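Local coordinates for alkylhalidase CmlS (Streptomyces venezuelae, PDB 3I3L), which binds FAD covalently and serves as a flavin-dependent halogenase in chloramphenicol biosynthesis, at residues F206-Y211 with D290-V295; T230-W235 with L273-K278; Y246-V251 with A267-T272. One frame throughout, in Å; residues are numbered along the deposited sequence.

Interaction 1. Residues F206-Y211 with D290-V295; sequences FAVWSY and DEVRIV
Trp209 lies against Arg293, whose CB sits over one face of the indole, 3.8 Å from the centroid of the six-membered ring, in a CH-pi contact. A chi1 of 71° sets CG of Trp209 between the backbone N and the carbonyl carbon, and this carries CZ3 across to CG1 of Val295 at 3.7 Å. The arginine chain runs on extended, its guanidinium plane 17° from the indole plane, and NH1 gives Asp290 OD2 a nearly straight salt-bridging hydrogen bond (2.9 Å, 171°). A water accepts from NH1 and donates to the carbonyls of Trp209 and Glu291. Indole NE1 bonds to Tyr60 OH. Replacing Trp209 with an alanine is likely to uncover the Arg293 methylenes, open a gap beside Val295 and deprive Tyr60 of a partner. On the opposite face of the sheet, Val208 and Ile294 run alongside one another, CG2 to CG2 at 3.9 Å. Four backbone bonds join the strands, the Ala207 N to Val295 O one at 2.8 Å. This is an antiparallel strand pair beside the flavin: Ala207 touches FAD, and Val295 adjoins Asp297, the residue bonded covalently to it.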
loop_
_atom_site.group_PDB
_atom_site.type_symbol
_atom_site.label_atom_id
_atom_site.label_comp_id
_atom_site.label_asym_id
_atom_site.label_seq_id
_atom_site.Cartn_x
_atom_site.Cartn_y
_atom_site.Cartn_z
ATOM N N PHE A 206 11.534 -10.562 -10.284
ATOM C CA PHE A 206 11.090 -11.482 -11.337
ATOM C C PHE A 206 10.479 -12.631 -10.525
ATOM O O PHE A 206 11.095 -13.094 -9.583
ATOM C CB PHE A 206 12.360 -11.846 -12.138
ATOM C CG PHE A 206 12.226 -13.013 -13.041
ATOM C CD1 PHE A 206 11.198 -13.079 -13.942
ATOM C CD2 PHE A 206 13.172 -14.052 -13.006
ATOM C CE1 PHE A 206 11.071 -14.193 -14.818
ATOM C CE2 PHE A 206 13.047 -15.163 -13.802
ATOM C CZ PHE A 206 12.007 -15.234 -14.727
ATOM N N ALA A 207 9.244 -13.038 -10.837
ATOM C CA ALA A 207 8.561 -14.041 -10.023
ATOM C C ALA A 207 8.210 -15.322 -10.762
ATOM O O ALA A 207 7.905 -15.285 -11.961
ATOM C CB ALA A 207 7.239 -13.462 -9.377
ATOM N N VAL A 208 8.210 -16.426 -9.998
ATOM C CA VAL A 208 8.020 -17.773 -10.514
ATOM C C VAL A 208 7.242 -18.559 -9.463
ATOM O O VAL A 208 7.678 -18.667 -8.317
ATOM C CB VAL A 208 9.403 -18.459 -10.739
ATOM C CG1 VAL A 208 9.239 -19.839 -11.324
ATOM C CG2 VAL A 208 10.283 -17.590 -11.656
ATOM N N TRP A 209 6.062 -19.038 -9.820
ATOM C CA TRP A 209 5.138 -19.533 -8.808
ATOM C C TRP A 209 4.251 -20.627 -9.284
ATOM O O TRP A 209 4.073 -20.792 -10.485
ATOM C CB TRP A 209 4.243 -18.389 -8.274
ATOM C CG TRP A 209 3.197 -17.848 -9.224
ATOM C CD1 TRP A 209 1.887 -18.188 -9.272
ATOM C CD2 TRP A 209 3.386 -16.859 -10.242
ATOM N NE1 TRP A 209 1.235 -17.482 -10.256
ATOM C CE2 TRP A 209 2.133 -16.631 -10.842
ATOM C CE3 TRP A 209 4.499 -16.146 -10.705
ATOM C CZ2 TRP A 209 1.958 -15.727 -11.901
ATOM C CZ3 TRP A 209 4.326 -15.230 -11.754
ATOM C CH2 TRP A 209 3.077 -15.057 -12.361
ATOM N N SER A 210 3.657 -21.333 -8.328
ATOM C CA SER A 210 2.755 -22.440 -8.606
ATOM C C SER A 210 1.876 -22.690 -7.383
ATOM O O SER A 210 1.931 -21.910 -6.412
ATOM C CB SER A 210 3.562 -23.696 -8.974
ATOM O OG SER A 210 2.752 -24.750 -9.520
ATOM N N TYR A 211 1.074 -23.767 -7.412
ATOM C CA TYR A 211 0.161 -24.090 -6.321
ATOM C C TYR A 211 0.403 -25.495 -5.789
ATOM O O TYR A 211 0.859 -26.368 -6.507
ATOM C CB TYR A 211 -1.291 -23.872 -6.766
ATOM C CG TYR A 211 -1.558 -22.410 -7.139
ATOM C CD1 TYR A 211 -2.123 -21.538 -6.244
ATOM C CD2 TYR A 211 -1.195 -21.911 -8.379
ATOM C CE1 TYR A 211 -2.335 -20.216 -6.582
ATOM C CE2 TYR A 211 -1.399 -20.605 -8.711
ATOM C CZ TYR A 211 -1.987 -19.761 -7.792
ATOM O OH TYR A 211 -2.186 -18.424 -8.081
ATOM N N ASP A 290 -0.580 -27.455 -10.015
ATOM C CA ASP A 290 -0.758 -26.545 -11.153
ATOM C C ASP A 290 0.567 -26.379 -11.902
ATOM O O ASP A 290 1.635 -26.742 -11.393
ATOM C CB ASP A 290 -1.286 -25.175 -10.674
ATOM C CG ASP A 290 -2.003 -24.390 -11.778
ATOM O OD1 ASP A 290 -2.058 -24.890 -12.926
ATOM O OD2 ASP A 290 -2.508 -23.265 -11.506
ATOM N N GLU A 291 0.500 -25.806 -13.095
ATOM C CA GLU A 291 1.693 -25.381 -13.822
ATOM C C GLU A 291 2.422 -24.234 -13.054
ATOM O O GLU A 291 1.879 -23.639 -12.095
ATOM C CB GLU A 291 1.266 -24.834 -15.202
ATOM C CG GLU A 291 0.338 -23.607 -15.069
ATOM C CD GLU A 291 -0.124 -23.038 -16.387
ATOM O OE1 GLU A 291 0.728 -22.604 -17.203
ATOM O OE2 GLU A 291 -1.350 -22.979 -16.599
ATOM N N VAL A 292 3.630 -23.918 -13.503
ATOM C CA VAL A 292 4.325 -22.765 -12.956
ATOM C C VAL A 292 4.325 -21.662 -13.963
ATOM O O VAL A 292 4.466 -21.905 -15.166
ATOM C CB VAL A 292 5.800 -23.043 -12.401
ATOM C CG1 VAL A 292 6.110 -24.554 -12.279
ATOM C CG2 VAL A 292 6.825 -22.283 -13.135
ATOM N N ARG A 293 4.125 -20.450 -13.455
ATOM C CA ARG A 293 4.043 -19.252 -14.293
ATOM C C ARG A 293 5.181 -18.341 -13.902
ATOM O O ARG A 293 5.772 -18.520 -12.854
ATOM C CB ARG A 293 2.713 -18.560 -14.019
ATOM C CG ARG A 293 1.422 -19.386 -14.548
ATOM C CD ARG A 293 0.165 -18.755 -13.908
ATOM N NE ARG A 293 -1.098 -19.331 -14.349
ATOM C CZ ARG A 293 -1.733 -20.326 -13.746
ATOM N NH1 ARG A 293 -1.248 -20.903 -12.663
ATOM N NH2 ARG A 293 -2.882 -20.728 -14.235
ATOM N N ILE A 294 5.518 -17.392 -14.758
ATOM C CA ILE A 294 6.529 -16.413 -14.451
ATOM C C ILE A 294 6.064 -15.051 -14.895
ATOM O O ILE A 294 5.186 -14.924 -15.774
ATOM C CB ILE A 294 7.841 -16.701 -15.202
ATOM C CG1 ILE A 294 7.668 -16.446 -16.694
ATOM C CG2 ILE A 294 8.258 -18.203 -14.955
ATOM C CD1 ILE A 294 8.880 -16.860 -17.562
ATOM N N VAL A 295 6.674 -14.031 -14.307
ATOM C CA VAL A 295 6.495 -12.688 -14.785
ATOM C C VAL A 295 7.547 -11.761 -14.239
ATOM O O VAL A 295 7.994 -11.954 -13.121
ATOM C CB VAL A 295 5.083 -12.169 -14.420
ATOM C CG1 VAL A 295 5.012 -11.816 -12.951
ATOM C CG2 VAL A 295 4.754 -10.954 -15.284
HETATM O O HOH W 1 1.404 -21.084 -11.334
#

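Interaction 2. Residues T230-W235 with L273-K278; sequences TFEDGW and LAKCAK
Lys275 reaches across to the turn that holds Phe231 and Glu232, and it has more surface buried here than any other residue of the contact. Its chain leaves the backbone extended at chi2, then bends at chi3 (84°) and chi4 (-51°), which folds the ammonium back over Glu232. NZ and Glu232 OE1 form a salt bridge with a weak hydrogen bond at 3.4 Å, and NZ also rests 3.5 Å from CB of the same glutamate. Asp233 OD2 stays 4.8 Å from Lys275 NZ, so this second carboxylate probably adds only a diffuse attraction. A water ties the two backbones together: it accepts from Glu232 N at 2.9 Å and from Lys275 NZ, and it donates to Lys275 O.

Phe231 makes the apolar half of the contact. Its CB packs on CB of Cys276 at 4.0 Å, while CD1 of the ring reaches Lys275 CB at 4.2 Å, the two side chains crossing at about a right angle. With chi1 at 70° the ring folds back over its own turn, and Gly234 N stands 3.9 Å above the centre of one face. Beyond these segments the Phe231 side chain also packs on Val236 and Val252.

Cys276 contributes its CB and is the N-cap residue of helix 277-283; Leu273 to Cys276 form a type I turn that links this helix to helix 265-273. Across the contact, Phe231 to Gly234 form another type I turn, which Gly234 N closes by bonding to Phe231 O, and Phe231 N returns a bond to Gly234 O. The contact thus brings a beta hairpin, strands 226-231 and 234-240 joined by a tight two-residue turn, against the bend between two successive helices.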
loop_
_atom_site.group_PDB
_atom_site.type_symbol
_atom_site.label_atom_id
_atom_site.label_comp_id
_atom_site.label_asym_id
_atom_site.label_seq_id
_atom_site.Cartn_x
_atom_site.Cartn_y
_atom_site.Cartn_z
ATOM N N THR A 230 12.921 -15.582 3.437
ATOM C CA THR A 230 14.136 -15.269 2.727
ATOM C C THR A 230 14.985 -16.543 2.491
ATOM O O THR A 230 15.006 -17.438 3.321
ATOM C CB THR A 230 14.972 -14.217 3.434
ATOM O OG1 THR A 230 15.455 -14.727 4.691
ATOM C CG2 THR A 230 14.133 -12.938 3.666
ATOM N N PHE A 231 15.668 -16.578 1.354
ATOM C CA PHE A 231 16.756 -17.545 1.070
ATOM C C PHE A 231 17.826 -16.798 0.244
ATOM O O PHE A 231 17.736 -15.558 0.049
ATOM C CB PHE A 231 16.206 -18.773 0.327
ATOM C CG PHE A 231 15.778 -18.494 -1.121
ATOM C CD1 PHE A 231 16.508 -19.012 -2.183
ATOM C CD2 PHE A 231 14.583 -17.800 -1.407
ATOM C CE1 PHE A 231 16.095 -18.794 -3.500
ATOM C CE2 PHE A 231 14.148 -17.571 -2.735
ATOM C CZ PHE A 231 14.926 -18.039 -3.771
ATOM N N GLU A 232 18.822 -17.534 -0.270
ATOM C CA GLU A 232 19.985 -16.931 -0.912
ATOM C C GLU A 232 19.693 -15.950 -2.014
ATOM O O GLU A 232 20.369 -14.940 -2.104
ATOM C CB GLU A 232 20.931 -18.035 -1.522
ATOM C CG GLU A 232 22.047 -17.367 -2.452
ATOM C CD GLU A 232 23.140 -18.350 -2.977
ATOM O OE1 GLU A 232 22.816 -19.311 -3.724
ATOM O OE2 GLU A 232 24.340 -18.140 -2.637
ATOM N N ASP A 233 18.756 -16.309 -2.901
ATOM C CA ASP A 233 18.512 -15.581 -4.133
ATOM C C ASP A 233 17.219 -14.740 -4.067
ATOM O O ASP A 233 16.693 -14.306 -5.124
ATOM C CB ASP A 233 18.396 -16.541 -5.361
ATOM C CG ASP A 233 19.677 -17.291 -5.664
ATOM O OD1 ASP A 233 20.759 -16.662 -5.681
ATOM O OD2 ASP A 233 19.564 -18.511 -5.919
ATOM N N GLY A 234 16.703 -14.506 -2.873
ATOM C CA GLY A 234 15.448 -13.697 -2.730
ATOM C C GLY A 234 14.477 -14.212 -1.644
ATOM O O GLY A 234 14.928 -14.537 -0.551
ATOM N N TRP A 235 13.159 -14.195 -1.912
ATOM C CA TRP A 235 12.221 -14.636 -0.911
ATOM C C TRP A 235 11.122 -15.478 -1.491
ATOM O O TRP A 235 10.863 -15.388 -2.706
ATOM C CB TRP A 235 11.687 -13.481 -0.003
ATOM C CG TRP A 235 11.092 -12.285 -0.722
ATOM C CD1 TRP A 235 11.772 -11.174 -1.192
ATOM C CD2 TRP A 235 9.699 -12.076 -1.045
ATOM N NE1 TRP A 235 10.888 -10.335 -1.811
ATOM C CE2 TRP A 235 9.611 -10.834 -1.702
ATOM C CE3 TRP A 235 8.525 -12.786 -0.775
ATOM C CZ2 TRP A 235 8.380 -10.298 -2.161
ATOM C CZ3 TRP A 235 7.287 -12.260 -1.234
ATOM C CH2 TRP A 235 7.229 -11.037 -1.914
ATOM N N LEU A 273 13.202 -23.599 -5.276
ATOM C CA LEU A 273 12.368 -23.688 -4.078
ATOM C C LEU A 273 13.021 -24.620 -3.042
ATOM O O LEU A 273 12.844 -24.449 -1.848
ATOM C CB LEU A 273 10.969 -24.186 -4.420
ATOM C CG LEU A 273 9.896 -24.219 -3.338
ATOM C CD1 LEU A 273 9.776 -22.879 -2.619
ATOM C CD2 LEU A 273 8.551 -24.615 -3.999
ATOM N N ALA A 274 13.781 -25.600 -3.522
ATOM C CA ALA A 274 14.448 -26.583 -2.664
ATOM C C ALA A 274 15.587 -25.916 -1.872
ATOM O O ALA A 274 16.054 -26.439 -0.877
ATOM C CB ALA A 274 14.963 -27.715 -3.531
ATOM N N LYS A 275 16.028 -24.745 -2.301
ATOM C CA LYS A 275 17.074 -24.032 -1.558
ATOM C C LYS A 275 16.569 -23.353 -0.298
ATOM O O LYS A 275 17.378 -22.859 0.479
ATOM C CB LYS A 275 17.728 -22.989 -2.441
ATOM C CG LYS A 275 18.560 -23.557 -3.591
ATOM C CD LYS A 275 19.226 -22.426 -4.420
ATOM C CE LYS A 275 20.622 -21.884 -3.805
ATOM N NZ LYS A 275 20.665 -21.467 -2.283
ATOM N N CYS A 276 15.232 -23.281 -0.119
ATOM C CA CYS A 276 14.620 -22.531 0.998
ATOM C C CYS A 276 14.116 -23.532 2.023
ATOM O O CYS A 276 12.972 -24.016 1.946
ATOM C CB CYS A 276 13.468 -21.631 0.517
ATOM S SG CYS A 276 12.684 -20.701 1.877
ATOM N N ALA A 277 14.987 -23.847 2.988
ATOM C CA ALA A 277 14.719 -24.929 3.929
ATOM C C ALA A 277 13.402 -24.722 4.715
ATOM O O ALA A 277 12.556 -25.614 4.729
ATOM C CB ALA A 277 15.967 -25.144 4.884
ATOM N N LYS A 278 13.204 -23.568 5.364
ATOM C CA LYS A 278 11.972 -23.360 6.153
ATOM C C LYS A 278 10.727 -23.564 5.255
ATOM O O LYS A 278 9.697 -24.109 5.703
ATOM C CB LYS A 278 11.955 -22.001 6.846
ATOM C CG LYS A 278 13.008 -21.822 8.070
ATOM C CD LYS A 278 13.670 -20.334 8.089
ATOM C CE LYS A 278 14.909 -20.118 7.101
ATOM N NZ LYS A 278 15.013 -21.137 5.821
HETATM O O HOH W 2 18.706 -20.410 -0.140
#

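Interaction 3. Residues Y246-V251 with A267-T272; sequences YSVGLV and AFYSST
Tyr269 hydroxyl donates to the backbone carbonyl of Val248 at 2.9 Å, and this is the hydrogen bond that joins helix to strand. The donor stands 42° out of the carbonyl plane, so the hydroxyl approaches the oxygen from above that plane. The oxygen lies near the plane of the phenol ring, at its edge. With CG anti to the backbone N (chi1 179°), the phenol stretches from the helix to the strand, crossing the Val248 side chain at about a right angle, with Val248 CB 3.6 Å from the hydroxyl oxygen.

The apolar contacts centre on Leu250, whose side chain points toward the helix and has the most surface buried here. Its CD1 lodges between two helix residues one turn apart: it lies 3.8 Å from Tyr269 CD1 and 3.7 Å from Thr272 CB, and the carbonyl O of Tyr269 is equally close.

Within the helix, Thr272 turns its hydroxyl back to Phe268 O, a bond of 2.6 Å, so that carbonyl accepts both OG1 and the amide of Thr272. The same rotation sets OG1 over the centre of the Phe268 ring, 3.3 Å above its plane, and leaves CG2 to meet Leu250 CD1.

Helix 265-273 crosses strand 245-253 almost at a right angle (92° for these segments, with axes 9.8 Å apart). Strand 245-253 runs between strands 203-213 and 234-240; Tyr269 also packs on Ser210 and Phe212 of the former, and Leu250 on Val236 of the latter, while Phe268 packs against helix 257-263.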
loop_
_atom_site.group_PDB
_atom_site.type_symbol
_atom_site.label_atom_id
_atom_site.label_comp_id
_atom_site.label_asym_id
_atom_site.label_seq_id
_atom_site.Cartn_x
_atom_site.Cartn_y
_atom_site.Cartn_z
ATOM N N TYR A 246 -2.458 -23.752 -1.407
ATOM C CA TYR A 246 -1.452 -22.714 -1.159
ATOM C C TYR A 246 -0.848 -22.200 -2.446
ATOM O O TYR A 246 -0.492 -22.982 -3.322
ATOM C CB TYR A 246 -0.361 -23.213 -0.235
ATOM C CG TYR A 246 -0.645 -22.990 1.238
ATOM C CD1 TYR A 246 -1.474 -23.836 1.946
ATOM C CD2 TYR A 246 -0.051 -21.930 1.925
ATOM C CE1 TYR A 246 -1.671 -23.660 3.302
ATOM C CE2 TYR A 246 -0.273 -21.734 3.283
ATOM C CZ TYR A 246 -1.107 -22.617 3.951
ATOM O OH TYR A 246 -1.346 -22.436 5.286
ATOM N N SER A 247 -0.813 -20.882 -2.577
ATOM C CA SER A 247 -0.038 -20.228 -3.636
ATOM C C SER A 247 1.386 -20.115 -3.090
ATOM O O SER A 247 1.581 -19.629 -1.967
ATOM C CB SER A 247 -0.585 -18.847 -3.923
ATOM O OG SER A 247 0.241 -18.155 -4.864
ATOM N N VAL A 248 2.349 -20.628 -3.855
ATOM C CA VAL A 248 3.786 -20.648 -3.424
ATOM C C VAL A 248 4.672 -20.024 -4.500
ATOM O O VAL A 248 4.795 -20.559 -5.601
ATOM C CB VAL A 248 4.248 -22.079 -3.113
ATOM C CG1 VAL A 248 5.741 -22.050 -2.626
ATOM C CG2 VAL A 248 3.374 -22.697 -1.998
ATOM N N GLY A 249 5.271 -18.872 -4.200
ATOM C CA GLY A 249 5.976 -18.092 -5.235
ATOM C C GLY A 249 7.409 -17.771 -4.847
ATOM O O GLY A 249 7.722 -17.608 -3.649
ATOM N N LEU A 250 8.286 -17.693 -5.849
ATOM C CA LEU A 250 9.649 -17.219 -5.641
ATOM C C LEU A 250 9.749 -15.797 -6.171
ATOM O O LEU A 250 9.332 -15.507 -7.288
ATOM C CB LEU A 250 10.687 -18.097 -6.420
ATOM C CG LEU A 250 10.455 -19.615 -6.272
ATOM C CD1 LEU A 250 11.353 -20.399 -7.238
ATOM C CD2 LEU A 250 10.710 -20.110 -4.840
ATOM N N VAL A 251 10.355 -14.927 -5.396
ATOM C CA VAL A 251 10.717 -13.603 -5.913
ATOM C C VAL A 251 12.251 -13.520 -5.952
ATOM O O VAL A 251 12.919 -13.593 -4.916
ATOM C CB VAL A 251 10.087 -12.459 -5.060
ATOM C CG1 VAL A 251 10.456 -11.070 -5.609
ATOM C CG2 VAL A 251 8.534 -12.620 -5.059
ATOM N N ALA A 267 11.991 -26.606 -14.055
ATOM C CA ALA A 267 13.235 -26.988 -13.445
ATOM C C ALA A 267 13.747 -25.856 -12.546
ATOM O O ALA A 267 14.179 -26.115 -11.430
ATOM C CB ALA A 267 14.301 -27.354 -14.565
ATOM N N PHE A 268 13.692 -24.607 -13.026
ATOM C CA PHE A 268 14.101 -23.484 -12.179
ATOM C C PHE A 268 13.291 -23.397 -10.864
ATOM O O PHE A 268 13.834 -23.134 -9.796
ATOM C CB PHE A 268 14.064 -22.149 -12.937
ATOM C CG PHE A 268 14.575 -20.983 -12.106
ATOM C CD1 PHE A 268 15.936 -20.708 -12.038
ATOM C CD2 PHE A 268 13.695 -20.205 -11.344
ATOM C CE1 PHE A 268 16.419 -19.650 -11.267
ATOM C CE2 PHE A 268 14.137 -19.189 -10.575
ATOM C CZ PHE A 268 15.504 -18.867 -10.523
ATOM N N TYR A 269 12.006 -23.674 -10.958
ATOM C CA TYR A 269 11.111 -23.523 -9.843
ATOM C C TYR A 269 11.409 -24.507 -8.728
ATOM O O TYR A 269 11.584 -24.122 -7.547
ATOM C CB TYR A 269 9.644 -23.609 -10.326
ATOM C CG TYR A 269 8.631 -23.490 -9.242
ATOM C CD1 TYR A 269 8.390 -22.260 -8.591
ATOM C CD2 TYR A 269 7.917 -24.599 -8.828
ATOM C CE1 TYR A 269 7.415 -22.161 -7.537
ATOM C CE2 TYR A 269 6.946 -24.522 -7.814
ATOM C CZ TYR A 269 6.705 -23.290 -7.175
ATOM O OH TYR A 269 5.757 -23.235 -6.163
ATOM N N SER A 270 11.471 -25.786 -9.077
ATOM C CA SER A 270 11.757 -26.849 -8.094
ATOM C C SER A 270 13.164 -26.749 -7.496
ATOM O O SER A 270 13.312 -26.886 -6.276
ATOM C CB SER A 270 11.590 -28.233 -8.724
ATOM O OG SER A 270 10.331 -28.279 -9.380
ATOM N N SER A 271 14.193 -26.528 -8.322
ATOM C CA SER A 271 15.566 -26.482 -7.744
ATOM C C SER A 271 15.788 -25.215 -6.903
ATOM O O SER A 271 16.499 -25.223 -5.904
ATOM C CB SER A 271 16.668 -26.605 -8.812
ATOM O OG SER A 271 16.553 -25.628 -9.826
ATOM N N THR A 272 15.146 -24.130 -7.285
ATOM C CA THR A 272 15.225 -22.939 -6.474
ATOM C C THR A 272 14.439 -23.114 -5.174
ATOM O O THR A 272 14.965 -22.832 -4.087
ATOM C CB THR A 272 14.784 -21.694 -7.249
ATOM O OG1 THR A 272 15.519 -21.621 -8.474
ATOM C CG2 THR A 272 15.102 -20.422 -6.461
#

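All three contacts belong to one mixed sheet and the helices packed on it, within the FAD binding domain. Interactions 1 and 3 have centres about 7 Å apart and share neighbouring strands, 203-213 and 245-253, hydrogen-bonded through Val208 O to Leu250 N. Centre to centre, interaction 2 lies about 9 Å from interaction 3, with Trp235 O bonded to Val251 N, and about 15 Å from interaction 1, which it does not touch. Along the chain interaction 3 falls between the two segments of interaction 2, and both fall between those of interaction 1. Interaction 1 borders the flavin, whereas interactions 2 and 3 join the sheet to successive helices farther from it.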